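Local coordinates for protein BIFUNCTIONAL PROTEIN Proline utilization A (PutA) (Corynebacterium freiburgense, PDB 5UX5) that probably catalyses both steps of proline oxidation to glutamate, using an FAD-dependent proline dehydrogenase domain and an NAD-dependent aldehyde dehydrogenase domain joined in one chain, at residues Glu975-Val980 and Thr999-Leu1004; Arg1015-Gly1020 and Arg1049-His1054. One frame throughout, in Å; residues are numbered along the deposited sequence.

Contact 1: residues Glu975-Val980 and Thr999-Leu1004; sequences ETLYVV and TELRKL
One face of the Arg1002 guanidinium carries the Thr976 methyl. CG2 lies 3.6 Å above the plane, off toward the rim. The Tyr978 hydroxyl and the Glu1000 carboxylate lie at the edge. The ring of Tyr978 stands nearly upright to the guanidinium, with 78° between the planes. The two side chains run side by side, so Arg1002 CD rests 3.6 Å from Tyr978 CE1. Glu1000 OE2 forms a salt bridge with Arg1002 NH2 (3.3 Å), its hydrogen bond weak, and takes a weak bond from Thr976 OG1. Thr976 CG2 is anti to the backbone N, which turns the methyl to the guanidinium face. The backbones of strands 976-980 and 1000-1003 pair in parallel, joined through helix 984-997 as a beta-alpha-beta unit, consistent with a Rossmann-like fold. Leu977 N gives a nearly straight bond to Glu1000 O (2.8 Å, 173° at the hydrogen). Leu977 O receives Arg1002 N at 2.9 Å. On the other face of the sheet, Leu1001 CD2 reaches Leu977 CB and Val979 CG2, both at 4.1 Å. Leu990 of helix 984-997 packs on Val979 and Leu1001. Toward the C-terminal end, Val980 CG2 meets Leu1004 CD2 at 3.7 Å.

Contact 2: residues Arg1015-Gly1020 and Arg1049-His1054; sequences RIRAIG and RRELLH
Glu1051 OE1 is gripped by two donors. Arg1017 NE approaches Glu1051 OE1 on the syn side at 2.7 Å, with 163° at the hydrogen. His1054 ND1, also 2.7 Å from Glu1051 OE1, comes from above the carboxylate plane. The second oxygen, Glu1051 OE2, takes Arg1017 NH2 at 2.6 Å, again through its syn lone pair. Arg1017 thus holds the carboxylate side-on, one nitrogen to each oxygen, as a bidentate salt bridge. The guanidinium and carboxylate are nearly coplanar, 12° apart. The His1054 ring is turned 65° from the guanidinium, and its CE1 lies over one face of that group. A bend at chi2 in both Arg1017 and Glu1051 brings the two ends together from opposite directions. Arg1017 NH1 also bonds to the backbone oxygens of Ile1040 and Gly1042, and Glu1051 OE2 accepts the backbone N of Leu1045.

A second arginine of the strand touches the same turn. Arg1015 stretches out and sends NH1 to the carbonyl O of His1054, a weak bond of 3.0 Å in the guanidinium plane. The stronger partner of NH1 is Leu1056 O. Together the two arginines tie strand 1015-1018 to the end of helix 1048-1051 and the 3-10 turn after it, in the C-terminal part of the chain.

With the guanidinium in its plane and the imidazole N-H above that plane, the buried Glu1051 carboxylate is probably kept ionised. The histidine's ND1 carries a hydrogen as the donor of its bond to Glu1051.

In the fold
The contact centres lie about 10 Å apart. Strand 965-980 is the shared neighbour: it pairs with strand 1000-1003 in contact 1 and with strand 1015-1018 of contact 2. Tyr978 O and Arg1017 N are 2.5 Å apart, and Val980 N and Arg1017 O 2.7 Å, both probable hydrogen bonds. Arg1017 therefore pairs with contact 1 through its backbone while its side chain holds Glu1051. Val980 CG2 and Ile1016 CG2 pack against each other, 3.3 Å apart. Neither contact includes residues of the FAD or NAD pocket. The C-terminal domain is important for catalysis, and both contacts lie near the end of the chain; any effect of theirs would probably be indirect.

Contact 1: residues Glu975-Val980 and Thr999-Leu1004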
loop_
_atom_site.group_PDB
_atom_site.type_symbol
_atom_site.label_atom_id
_atom_site.label_comp_id
_atom_site.label_asym_id
_atom_site.label_seq_id
_atom_site.Cartn_x
_atom_site.Cartn_y
_atom_site.Cartn_z
ATOM N N GLU A 975 24.479 19.782 0.518
ATOM C CA GLU A 975 25.451 20.360 -0.417
ATOM C C GLU A 975 26.132 21.611 0.138
ATOM O O GLU A 975 27.360 21.740 0.069
ATOM C CB GLU A 975 24.776 20.678 -1.746
ATOM C CG GLU A 975 24.133 19.459 -2.409
ATOM C CD GLU A 975 23.424 19.815 -3.707
ATOM O OE1 GLU A 975 23.854 20.798 -4.373
ATOM O OE2 GLU A 975 22.441 19.115 -4.050
ATOM N N THR A 976 25.357 22.552 0.672
ATOM C CA THR A 976 25.875 23.835 1.112
ATOM C C THR A 976 25.316 24.177 2.479
ATOM O O THR A 976 24.093 24.151 2.676
ATOM C CB THR A 976 25.497 24.955 0.135
ATOM O OG1 THR A 976 25.959 24.649 -1.191
ATOM C CG2 THR A 976 26.127 26.249 0.595
ATOM N N LEU A 977 26.209 24.566 3.391
ATOM C CA LEU A 977 25.860 25.079 4.709
ATOM C C LEU A 977 26.389 26.502 4.870
ATOM O O LEU A 977 27.545 26.782 4.554
ATOM C CB LEU A 977 26.394 24.170 5.825
ATOM C CG LEU A 977 26.013 24.627 7.239
ATOM C CD1 LEU A 977 24.530 24.587 7.395
ATOM C CD2 LEU A 977 26.628 23.759 8.299
ATOM N N TYR A 978 25.525 27.408 5.304
ATOM C CA TYR A 978 25.898 28.786 5.577
ATOM C C TYR A 978 26.276 28.948 7.044
ATOM O O TYR A 978 25.655 28.348 7.931
ATOM C CB TYR A 978 24.754 29.739 5.208
ATOM C CG TYR A 978 24.591 29.885 3.709
ATOM C CD1 TYR A 978 25.367 30.800 3.000
ATOM C CD2 TYR A 978 23.665 29.115 2.998
ATOM C CE1 TYR A 978 25.248 30.941 1.639
ATOM C CE2 TYR A 978 23.524 29.252 1.607
ATOM C CZ TYR A 978 24.320 30.173 0.933
ATOM O OH TYR A 978 24.207 30.341 -0.438
ATOM N N VAL A 979 27.304 29.755 7.300
ATOM C CA VAL A 979 27.855 29.919 8.641
ATOM C C VAL A 979 27.814 31.396 9.011
ATOM O O VAL A 979 28.285 32.244 8.245
ATOM C CB VAL A 979 29.292 29.370 8.734
ATOM C CG1 VAL A 979 29.810 29.451 10.159
ATOM C CG2 VAL A 979 29.352 27.958 8.209
ATOM N N VAL A 980 27.267 31.699 10.185
ATOM C CA VAL A 980 27.163 33.069 10.672
ATOM C C VAL A 980 27.944 33.220 11.968
ATOM O O VAL A 980 27.766 32.427 12.903
ATOM C CB VAL A 980 25.704 33.477 10.895
ATOM C CG1 VAL A 980 25.674 34.897 11.405
ATOM C CG2 VAL A 980 24.980 33.393 9.612
ATOM N N THR A 999 30.079 18.621 2.276
ATOM C CA THR A 999 29.349 19.877 2.248
ATOM C C THR A 999 30.302 21.046 2.018
ATOM O O THR A 999 31.483 20.998 2.368
ATOM C CB THR A 999 28.618 20.079 3.574
ATOM O OG1 THR A 999 27.731 18.987 3.800
ATOM C CG2 THR A 999 27.841 21.352 3.581
ATOM N N GLU A 1000 29.783 22.079 1.368
ATOM C CA GLU A 1000 30.478 23.336 1.161
ATOM C C GLU A 1000 30.038 24.286 2.256
ATOM O O GLU A 1000 28.842 24.386 2.537
ATOM C CB GLU A 1000 30.156 23.908 -0.213
ATOM C CG GLU A 1000 30.830 25.213 -0.545
ATOM C CD GLU A 1000 30.211 25.939 -1.744
ATOM O OE1 GLU A 1000 30.877 26.855 -2.267
ATOM O OE2 GLU A 1000 29.076 25.610 -2.163
ATOM N N LEU A 1001 31.004 24.902 2.936
ATOM C CA LEU A 1001 30.734 25.956 3.906
ATOM C C LEU A 1001 30.806 27.309 3.202
ATOM O O LEU A 1001 31.732 27.552 2.422
ATOM C CB LEU A 1001 31.735 25.897 5.046
ATOM C CG LEU A 1001 31.732 24.559 5.743
ATOM C CD1 LEU A 1001 32.796 24.498 6.804
ATOM C CD2 LEU A 1001 30.410 24.395 6.365
ATOM N N ARG A 1002 29.807 28.162 3.431
ATOM C CA ARG A 1002 29.800 29.534 2.926
ATOM C C ARG A 1002 29.602 30.482 4.096
ATOM O O ARG A 1002 28.602 30.368 4.816
ATOM C CB ARG A 1002 28.703 29.768 1.881
ATOM C CG ARG A 1002 28.965 29.165 0.551
ATOM C CD ARG A 1002 27.883 29.571 -0.429
ATOM N NE ARG A 1002 27.807 28.655 -1.565
ATOM C CZ ARG A 1002 26.726 28.498 -2.319
ATOM N NH1 ARG A 1002 25.637 29.205 -2.048
ATOM N NH2 ARG A 1002 26.723 27.637 -3.333
ATOM N N LYS A 1003 30.571 31.387 4.303
ATOM C CA LYS A 1003 30.441 32.421 5.322
ATOM C C LYS A 1003 29.407 33.441 4.875
ATOM O O LYS A 1003 29.268 33.720 3.685
ATOM C CB LYS A 1003 31.786 33.098 5.599
ATOM C CG LYS A 1003 32.450 32.605 6.902
ATOM C CD LYS A 1003 33.881 33.103 7.041
ATOM C CE LYS A 1003 34.599 32.456 8.224
ATOM N NZ LYS A 1003 34.025 32.855 9.548
ATOM N N LEU A 1004 28.614 33.927 5.826
ATOM C CA LEU A 1004 27.446 34.743 5.531
ATOM C C LEU A 1004 27.446 35.958 6.441
ATOM O O LEU A 1004 27.637 35.825 7.653
ATOM C CB LEU A 1004 26.160 33.949 5.731
ATOM C CG LEU A 1004 24.829 34.618 5.385
ATOM C CD1 LEU A 1004 24.506 34.544 3.892
ATOM C CD2 LEU A 1004 23.760 33.966 6.204
#

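Contact 2: residues Arg1015-Gly1020 and Arg1049-His1054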
loop_
_atom_site.group_PDB
_atom_site.type_symbol
_atom_site.label_atom_id
_atom_site.label_comp_id
_atom_site.label_asym_id
_atom_site.label_seq_id
_atom_site.Cartn_x
_atom_site.Cartn_y
_atom_site.Cartn_z
ATOM N N ARG A 1015 20.202 26.152 5.161
ATOM C CA ARG A 1015 20.517 25.920 6.561
ATOM C C ARG A 1015 21.656 26.859 6.935
ATOM O O ARG A 1015 22.650 26.948 6.207
ATOM C CB ARG A 1015 20.921 24.457 6.808
ATOM C CG ARG A 1015 19.819 23.406 6.795
ATOM C CD ARG A 1015 20.397 22.033 7.023
ATOM N NE ARG A 1015 19.429 20.953 6.861
ATOM C CZ ARG A 1015 19.743 19.656 6.899
ATOM N NH1 ARG A 1015 20.997 19.270 7.074
ATOM N NH2 ARG A 1015 18.809 18.732 6.751
ATOM N N ILE A 1016 21.509 27.575 8.046
ATOM C CA ILE A 1016 22.481 28.579 8.465
ATOM C C ILE A 1016 22.953 28.200 9.854
ATOM O O ILE A 1016 22.140 28.139 10.786
ATOM C CB ILE A 1016 21.888 29.993 8.446
ATOM C CG1 ILE A 1016 21.405 30.343 7.049
ATOM C CG2 ILE A 1016 22.885 30.971 8.831
ATOM C CD1 ILE A 1016 20.240 31.301 7.066
ATOM N N ARG A 1017 24.253 27.885 9.981
ATOM C CA ARG A 1017 24.839 27.504 11.266
ATOM C C ARG A 1017 25.414 28.733 11.964
ATOM O O ARG A 1017 26.171 29.502 11.361
ATOM C CB ARG A 1017 25.934 26.451 11.088
ATOM C CG ARG A 1017 26.359 25.759 12.378
ATOM C CD ARG A 1017 25.221 24.921 12.929
ATOM N NE ARG A 1017 25.591 24.105 14.091
ATOM C CZ ARG A 1017 25.421 24.463 15.362
ATOM N NH1 ARG A 1017 24.898 25.638 15.681
ATOM N NH2 ARG A 1017 25.783 23.633 16.329
ATOM N N ALA A 1018 25.057 28.905 13.236
ATOM C CA ALA A 1018 25.537 30.013 14.050
ATOM C C ALA A 1018 26.769 29.575 14.825
ATOM O O ALA A 1018 26.750 28.542 15.512
ATOM C CB ALA A 1018 24.470 30.482 15.031
ATOM N N ILE A 1019 27.847 30.349 14.705
ATOM C CA ILE A 1019 29.038 30.103 15.500
ATOM C C ILE A 1019 29.405 31.373 16.255
ATOM O O ILE A 1019 29.176 32.492 15.782
ATOM C CB ILE A 1019 30.216 29.604 14.628
ATOM C CG1 ILE A 1019 30.742 30.696 13.689
ATOM C CG2 ILE A 1019 29.810 28.370 13.838
ATOM C CD1 ILE A 1019 32.027 30.310 13.026
ATOM N N GLY A 1020 29.994 31.199 17.436
ATOM C CA GLY A 1020 30.483 32.327 18.204
ATOM C C GLY A 1020 29.537 32.724 19.323
ATOM O O GLY A 1020 28.497 32.100 19.565
ATOM N N ARG A 1049 27.239 12.676 16.668
ATOM C CA ARG A 1049 25.939 12.021 16.637
ATOM C C ARG A 1049 24.824 13.047 16.611
ATOM O O ARG A 1049 23.763 12.782 16.047
ATOM C CB ARG A 1049 25.766 11.090 17.840
ATOM C CG ARG A 1049 24.492 10.268 17.802
ATOM C CD ARG A 1049 24.374 9.509 16.472
ATOM N NE ARG A 1049 23.137 8.729 16.343
ATOM C CZ ARG A 1049 21.976 9.222 15.889
ATOM N NH1 ARG A 1049 21.874 10.492 15.526
ATOM N NH2 ARG A 1049 20.898 8.451 15.797
ATOM N N ARG A 1050 25.053 14.230 17.185
ATOM C CA ARG A 1050 24.115 15.337 17.080
ATOM C C ARG A 1050 24.509 16.351 16.012
ATOM O O ARG A 1050 23.690 16.666 15.143
ATOM C CB ARG A 1050 23.979 16.061 18.416
ATOM C CG ARG A 1050 23.496 15.231 19.578
ATOM C CD ARG A 1050 22.220 14.517 19.295
ATOM N NE ARG A 1050 21.282 15.379 18.601
ATOM C CZ ARG A 1050 20.180 14.934 18.003
ATOM N NH1 ARG A 1050 19.883 13.629 18.043
ATOM N NH2 ARG A 1050 19.386 15.782 17.358
ATOM N N GLU A 1051 25.762 16.817 16.012
ATOM C CA GLU A 1051 26.135 17.932 15.142
ATOM C C GLU A 1051 26.082 17.544 13.676
ATOM O O GLU A 1051 25.722 18.371 12.837
ATOM C CB GLU A 1051 27.531 18.433 15.488
ATOM C CG GLU A 1051 27.968 19.714 14.782
ATOM C CD GLU A 1051 27.068 20.919 15.084
ATOM O OE1 GLU A 1051 26.644 21.583 14.110
ATOM O OE2 GLU A 1051 26.836 21.241 16.280
ATOM N N LEU A 1052 26.429 16.297 13.338
ATOM C CA LEU A 1052 26.458 15.911 11.927
ATOM C C LEU A 1052 25.066 15.909 11.281
ATOM O O LEU A 1052 24.972 15.908 10.043
ATOM C CB LEU A 1052 27.148 14.544 11.746
ATOM C CG LEU A 1052 28.682 14.529 11.957
ATOM C CD1 LEU A 1052 29.288 13.143 11.986
ATOM C CD2 LEU A 1052 29.405 15.330 10.907
ATOM N N LEU A 1053 23.982 15.946 12.067
ATOM C CA LEU A 1053 22.659 15.992 11.442
ATOM C C LEU A 1053 22.503 17.272 10.631
ATOM O O LEU A 1053 21.825 17.283 9.600
ATOM C CB LEU A 1053 21.543 15.843 12.490
ATOM C CG LEU A 1053 21.404 14.460 13.168
ATOM C CD1 LEU A 1053 20.418 14.419 14.310
ATOM C CD2 LEU A 1053 21.051 13.375 12.214
ATOM N N HIS A 1054 23.180 18.343 11.050
ATOM C CA HIS A 1054 23.157 19.608 10.332
ATOM C C HIS A 1054 23.815 19.516 8.966
ATOM O O HIS A 1054 23.610 20.412 8.133
ATOM C CB HIS A 1054 23.848 20.687 11.168
ATOM C CG HIS A 1054 23.248 20.866 12.521
ATOM N ND1 HIS A 1054 24.006 20.998 13.664
ATOM C CD2 HIS A 1054 21.955 20.951 12.917
ATOM C CE1 HIS A 1054 23.210 21.140 14.707
ATOM N NE2 HIS A 1054 21.958 21.117 14.281
#